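Local coordinates for protein beta-galacturonidase (Eisenbergiella tayi, PDB 6NCW) that probably removes terminal galacturonate residues from beta-linked glycosides, acting as a family 2 glycoside hydrolase of a gut bacterium, at residues A[62-67]-A[103-108]; A[82-87]-A[109-114]. All blocks are in the same frame, centred on the assembly; numbering follows the deposited sequence.

Interaction 1. Residues A[62-67]-A[103-108]; sequences FEAKGN and KDIRPG
Asn67 OD1 takes the backbone N-H of Asp104 at 2.6 Å, with the donor in the carbonyl plane but the bond bent to 137° at the hydrogen. With CG beside the backbone N and anti to the carbonyl carbon (chi1 -69°), the amide reaches across to 103-108, and the same OD1 lies against the CA of Lys103. Its ND2 bonds to the carbonyl of Gly148, so both ends of the amide are engaged and its rotation is fixed. Next to it the main chains pair antiparallel: Ile105 N gives a nearly straight bond to Gly66 O at 2.9 Å, and Gly66 N answers to Ile105 O at 3.1 Å. Asp104 and Ile105 both face Gly66, a G1 beta bulge, with Asp104 in a left-handed backbone conformation. Farther along, Gly108 O receives Ala64 N at 3.2 Å and lies close to the CA of Glu63, a CA-H...O contact. The side chains add modest packing. Ile105 lays CG1 over Gly66 O at 3.5 Å, while its CD1 carries on to the methyl of Ala64. On the solvent side, CB of Lys65 rests alongside CB of Pro107 at 4.0 Å. The contact lies at one end of the beta sandwich, where both segments change sheets: 62-67 leads from strand 55-63 of one sheet to strand 68-72 of the other, and 103-108 makes the return from strand 98-105 to strand 109-117. Phe62 turns into the interior between the two sheets, against Ile68 and Leu144 of the smaller one and Leu112 of its own, while Lys103 reaches out to a salt bridge with Glu205.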
loop_
_atom_site.group_PDB
_atom_site.type_symbol
_atom_site.label_atom_id
_atom_site.label_comp_id
_atom_site.label_asym_id
_atom_site.label_seq_id
_atom_site.Cartn_x
_atom_site.Cartn_y
_atom_site.Cartn_z
ATOM N N PHE A 62 20.429 24.477 -34.097
ATOM C CA PHE A 62 19.548 24.310 -35.240
ATOM C C PHE A 62 20.204 24.964 -36.443
ATOM O O PHE A 62 21.149 25.744 -36.310
ATOM C CB PHE A 62 18.142 24.882 -34.988
ATOM C CG PHE A 62 18.091 26.374 -34.837
ATOM C CD1 PHE A 62 17.721 27.185 -35.912
ATOM C CD2 PHE A 62 18.370 26.974 -33.621
ATOM C CE1 PHE A 62 17.660 28.572 -35.778
ATOM C CE2 PHE A 62 18.310 28.366 -33.478
ATOM C CZ PHE A 62 17.957 29.162 -34.558
ATOM N N GLU A 63 19.688 24.630 -37.620
ATOM C CA GLU A 63 20.217 25.104 -38.891
ATOM C C GLU A 63 19.128 25.877 -39.615
ATOM O O GLU A 63 18.022 25.360 -39.806
ATOM C CB GLU A 63 20.698 23.931 -39.740
ATOM C CG GLU A 63 21.364 24.328 -41.040
ATOM C CD GLU A 63 22.162 23.182 -41.642
ATOM O OE1 GLU A 63 22.148 22.073 -41.055
ATOM O OE2 GLU A 63 22.806 23.392 -42.694
ATOM N N ALA A 64 19.430 27.112 -40.001
ATOM C CA ALA A 64 18.413 27.964 -40.602
ATOM C C ALA A 64 19.070 29.183 -41.227
ATOM O O ALA A 64 20.202 29.541 -40.886
ATOM C CB ALA A 64 17.374 28.411 -39.570
ATOM N N LYS A 65 18.309 29.842 -42.107
ATOM C CA LYS A 65 18.738 31.021 -42.850
ATOM C C LYS A 65 17.548 31.953 -43.052
ATOM O O LYS A 65 16.399 31.511 -43.165
ATOM C CB LYS A 65 19.308 30.644 -44.228
ATOM C CG LYS A 65 18.261 29.952 -45.133
ATOM C CD LYS A 65 18.542 30.104 -46.624
ATOM C CE LYS A 65 19.191 28.852 -47.204
ATOM N NZ LYS A 65 18.389 27.616 -46.946
ATOM N N GLY A 66 17.833 33.245 -43.133
ATOM C CA GLY A 66 16.791 34.175 -43.511
ATOM C C GLY A 66 15.881 34.522 -42.346
ATOM O O GLY A 66 16.295 34.563 -41.192
ATOM N N ASN A 67 14.624 34.797 -42.672
ATOM C CA ASN A 67 13.629 35.109 -41.656
ATOM C C ASN A 67 13.108 33.817 -41.030
ATOM O O ASN A 67 12.637 32.919 -41.741
ATOM C CB ASN A 67 12.465 35.894 -42.264
ATOM C CG ASN A 67 12.848 37.299 -42.683
ATOM O OD1 ASN A 67 13.839 37.863 -42.216
ATOM N ND2 ASN A 67 12.046 37.875 -43.564
ATOM N N LYS A 103 14.595 38.345 -38.031
ATOM C CA LYS A 103 14.717 38.799 -39.405
ATOM C C LYS A 103 16.124 38.546 -39.922
ATOM O O LYS A 103 17.108 38.881 -39.254
ATOM C CB LYS A 103 14.352 40.279 -39.512
ATOM C CG LYS A 103 12.849 40.523 -39.456
ATOM C CD LYS A 103 12.514 41.994 -39.244
ATOM C CE LYS A 103 11.044 42.260 -39.526
ATOM N NZ LYS A 103 10.678 43.691 -39.341
ATOM N N ASP A 104 16.198 37.885 -41.076
ATOM C CA ASP A 104 17.390 37.795 -41.916
ATOM C C ASP A 104 18.637 37.420 -41.108
ATOM O O ASP A 104 19.582 38.197 -40.957
ATOM C CB ASP A 104 17.568 39.114 -42.675
ATOM C CG ASP A 104 18.643 39.040 -43.740
ATOM O OD1 ASP A 104 19.682 39.711 -43.569
ATOM O OD2 ASP A 104 18.454 38.303 -44.732
ATOM N N ILE A 105 18.616 36.177 -40.585
ATOM C CA ILE A 105 19.751 35.648 -39.832
ATOM C C ILE A 105 20.730 35.031 -40.819
ATOM O O ILE A 105 20.338 34.551 -41.887
ATOM C CB ILE A 105 19.320 34.617 -38.758
ATOM C CG1 ILE A 105 19.004 33.257 -39.388
ATOM C CG2 ILE A 105 18.108 35.102 -37.974
ATOM C CD1 ILE A 105 18.690 32.196 -38.374
ATOM N N ARG A 106 22.010 35.023 -40.445
ATOM C CA ARG A 106 23.038 34.406 -41.269
ATOM C C ARG A 106 22.726 32.924 -41.484
ATOM O O ARG A 106 22.091 32.287 -40.638
ATOM C CB ARG A 106 24.406 34.557 -40.605
ATOM C CG ARG A 106 24.529 33.782 -39.302
ATOM C CD ARG A 106 25.799 32.933 -39.251
ATOM N NE ARG A 106 25.751 31.915 -38.195
ATOM C CZ ARG A 106 25.716 32.187 -36.890
ATOM N NH1 ARG A 106 25.707 33.452 -36.469
ATOM N NH2 ARG A 106 25.680 31.198 -36.005
ATOM N N PRO A 107 23.138 32.351 -42.613
ATOM C CA PRO A 107 22.933 30.914 -42.822
ATOM C C PRO A 107 23.866 30.108 -41.932
ATOM O O PRO A 107 24.848 30.619 -41.393
ATOM C CB PRO A 107 23.261 30.720 -44.307
ATOM C CG PRO A 107 24.255 31.800 -44.591
ATOM C CD PRO A 107 23.830 32.980 -43.756
ATOM N N GLY A 108 23.531 28.830 -41.760
ATOM C CA GLY A 108 24.379 27.942 -40.986
ATOM C C GLY A 108 23.808 27.487 -39.654
ATOM O O GLY A 108 22.587 27.445 -39.466
#

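Interaction 2. Residues A[82-87]-A[109-114]; sequences LVDGKP and IHQLEV
Strands 78-83 and 109-117 run antiparallel, with Leu82 and Glu113 a hydrogen-bonded pair (Leu82 N to Glu113 O and Glu113 N to Leu82 O, both 2.8 Å) and Val83 opposite Leu112 in the adjoining non-hydrogen-bonded position. This is the beta sandwich of the N-terminal region, and Val83 to Lys86 form the type I' turn of the hairpin at the edge of its larger sheet. Val83 and Leu112 share the inner face: the two side chains cross at a slant, with CG2 of Val83 touching CD1 of Leu112 at 4.0 Å, and beyond them Leu70 and Leu102 of the opposing sheet close over Val83. On the other face Leu82 lies beside Glu113, whose carboxylate bonds to Ser57. At the turn, the Asp84 carboxylate straddles two donors of 109-114. CG lies beside the backbone N (chi1 -60°), which lets OD1 accept the ND1-H of His110 at 2.8 Å through its syn lone pair. OD2 takes the N-H of Gln111 at 3.0 Å, on its syn side but 33° out of the carboxylate plane. Carboxylate and imidazole planes are 43° apart. Since NE2 of the same ring bonds to Ala64 O, His110 is held at both nitrogens, consistent with a doubly protonated, cationic ring favoured by Asp84. Gln111 O accepts Asp84 N at 2.8 Å and also a hydrogen of a water that receives Gly85 N at 2.9 Å and bonds weakly to Leu82 O.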
loop_
_atom_site.group_PDB
_atom_site.type_symbol
_atom_site.label_atom_id
_atom_site.label_comp_id
_atom_site.label_asym_id
_atom_site.label_seq_id
_atom_site.Cartn_x
_atom_site.Cartn_y
_atom_site.Cartn_z
ATOM N N LEU A 82 17.289 32.914 -26.114
ATOM C CA LEU A 82 18.519 33.479 -26.650
ATOM C C LEU A 82 18.907 32.687 -27.887
ATOM O O LEU A 82 18.940 31.450 -27.847
ATOM C CB LEU A 82 19.660 33.436 -25.634
ATOM C CG LEU A 82 19.552 34.253 -24.341
ATOM C CD1 LEU A 82 18.725 33.519 -23.299
ATOM C CD2 LEU A 82 20.950 34.542 -23.796
ATOM N N VAL A 83 19.186 33.400 -28.978
ATOM C CA VAL A 83 19.677 32.815 -30.224
ATOM C C VAL A 83 21.063 33.399 -30.489
ATOM O O VAL A 83 21.233 34.625 -30.484
ATOM C CB VAL A 83 18.727 33.093 -31.398
ATOM C CG1 VAL A 83 19.380 32.700 -32.721
ATOM C CG2 VAL A 83 17.391 32.343 -31.199
ATOM N N ASP A 84 22.056 32.525 -30.666
ATOM C CA ASP A 84 23.448 32.938 -30.855
ATOM C C ASP A 84 23.899 33.898 -29.757
ATOM O O ASP A 84 24.655 34.838 -29.995
ATOM C CB ASP A 84 23.656 33.561 -32.237
ATOM C CG ASP A 84 23.329 32.592 -33.362
ATOM O OD1 ASP A 84 22.723 33.013 -34.368
ATOM O OD2 ASP A 84 23.661 31.395 -33.214
ATOM N N GLY A 85 23.427 33.654 -28.538
ATOM C CA GLY A 85 23.823 34.430 -27.384
ATOM C C GLY A 85 23.071 35.722 -27.189
ATOM O O GLY A 85 23.270 36.380 -26.164
ATOM N N LYS A 86 22.214 36.113 -28.129
ATOM C CA LYS A 86 21.492 37.373 -28.016
ATOM C C LYS A 86 20.087 37.123 -27.487
ATOM O O LYS A 86 19.373 36.270 -28.042
ATOM C CB LYS A 86 21.410 38.067 -29.375
ATOM C CG LYS A 86 20.442 39.266 -29.397
ATOM C CD LYS A 86 19.838 39.552 -30.783
ATOM C CE LYS A 86 18.939 40.806 -30.743
ATOM N NZ LYS A 86 17.563 40.647 -31.356
ATOM N N PRO A 87 19.646 37.832 -26.444
ATOM C CA PRO A 87 18.241 37.726 -26.019
ATOM C C PRO A 87 17.303 38.219 -27.107
ATOM O O PRO A 87 17.445 39.334 -27.606
ATOM C CB PRO A 87 18.178 38.620 -24.777
ATOM C CG PRO A 87 19.575 38.676 -24.282
ATOM C CD PRO A 87 20.437 38.655 -25.516
ATOM N N ILE A 109 24.695 27.138 -38.726
ATOM C CA ILE A 109 24.312 26.535 -37.457
ATOM C C ILE A 109 24.174 27.634 -36.412
ATOM O O ILE A 109 25.077 28.463 -36.245
ATOM C CB ILE A 109 25.341 25.479 -37.016
ATOM C CG1 ILE A 109 24.994 24.091 -37.567
ATOM C CG2 ILE A 109 25.387 25.388 -35.507
ATOM C CD1 ILE A 109 24.910 23.998 -39.066
ATOM N N HIS A 110 23.045 27.640 -35.703
ATOM C CA HIS A 110 22.790 28.599 -34.640
ATOM C C HIS A 110 22.646 27.893 -33.294
ATOM O O HIS A 110 22.343 26.698 -33.222
ATOM C CB HIS A 110 21.537 29.417 -34.946
ATOM C CG HIS A 110 21.574 30.064 -36.293
ATOM N ND1 HIS A 110 22.224 31.257 -36.525
ATOM C CD2 HIS A 110 21.075 29.668 -37.489
ATOM C CE1 HIS A 110 22.103 31.581 -37.800
ATOM N NE2 HIS A 110 21.416 30.631 -38.408
ATOM N N GLN A 111 22.873 28.650 -32.223
ATOM C CA GLN A 111 22.702 28.159 -30.860
ATOM C C GLN A 111 21.392 28.701 -30.304
ATOM O O GLN A 111 21.184 29.919 -30.278
ATOM C CB GLN A 111 23.866 28.573 -29.966
ATOM C CG GLN A 111 25.120 27.734 -30.165
ATOM C CD GLN A 111 25.805 28.043 -31.485
ATOM O OE1 GLN A 111 25.856 29.206 -31.921
ATOM N NE2 GLN A 111 26.322 27.003 -32.143
ATOM N N LEU A 112 20.514 27.797 -29.876
ATOM C CA LEU A 112 19.272 28.142 -29.193
ATOM C C LEU A 112 19.415 27.828 -27.712
ATOM O O LEU A 112 19.820 26.716 -27.341
ATOM C CB LEU A 112 18.089 27.367 -29.772
ATOM C CG LEU A 112 16.739 27.629 -29.097
ATOM C CD1 LEU A 112 16.374 29.109 -29.125
ATOM C CD2 LEU A 112 15.656 26.800 -29.773
ATOM N N GLU A 113 19.096 28.798 -26.869
ATOM C CA GLU A 113 19.122 28.587 -25.430
ATOM C C GLU A 113 17.860 29.180 -24.835
ATOM O O GLU A 113 17.507 30.322 -25.145
ATOM C CB GLU A 113 20.354 29.208 -24.769
ATOM C CG GLU A 113 20.355 29.074 -23.242
ATOM C CD GLU A 113 21.620 29.614 -22.596
ATOM O OE1 GLU A 113 22.226 30.557 -23.165
ATOM O OE2 GLU A 113 22.012 29.091 -21.518
ATOM N N VAL A 114 17.179 28.398 -24.003
ATOM C CA VAL A 114 15.983 28.838 -23.302
ATOM C C VAL A 114 16.280 28.804 -21.811
ATOM O O VAL A 114 16.697 27.767 -21.279
ATOM C CB VAL A 114 14.772 27.958 -23.640
ATOM C CG1 VAL A 114 13.523 28.485 -22.949
ATOM C CG2 VAL A 114 14.581 27.899 -25.133
HETATM O O HOH W 1 21.880 31.352 -27.729
#

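After the first three strands from the N terminus, the chain follows strand 55-63, crosses through 62-67 to strand 68-72 in the facing sheet, and returns to make the 78-83/86-92 hairpin. Strand 98-105 then lies in the smaller sheet, and 103-108 leads straight into 109-114. Interaction 1 closes a loop of 35 residues, interaction 2 one of 21; their segments alternate, so the loops cross rather than nest. Strand 109-117 sits between 55-63 and 78-83, and its start joins the two contacts: Phe62 O and His110 N are 2.7 Å apart, a probable hydrogen bond. Together the contacts tie the sheet-to-sheet crossings to the edge hairpin.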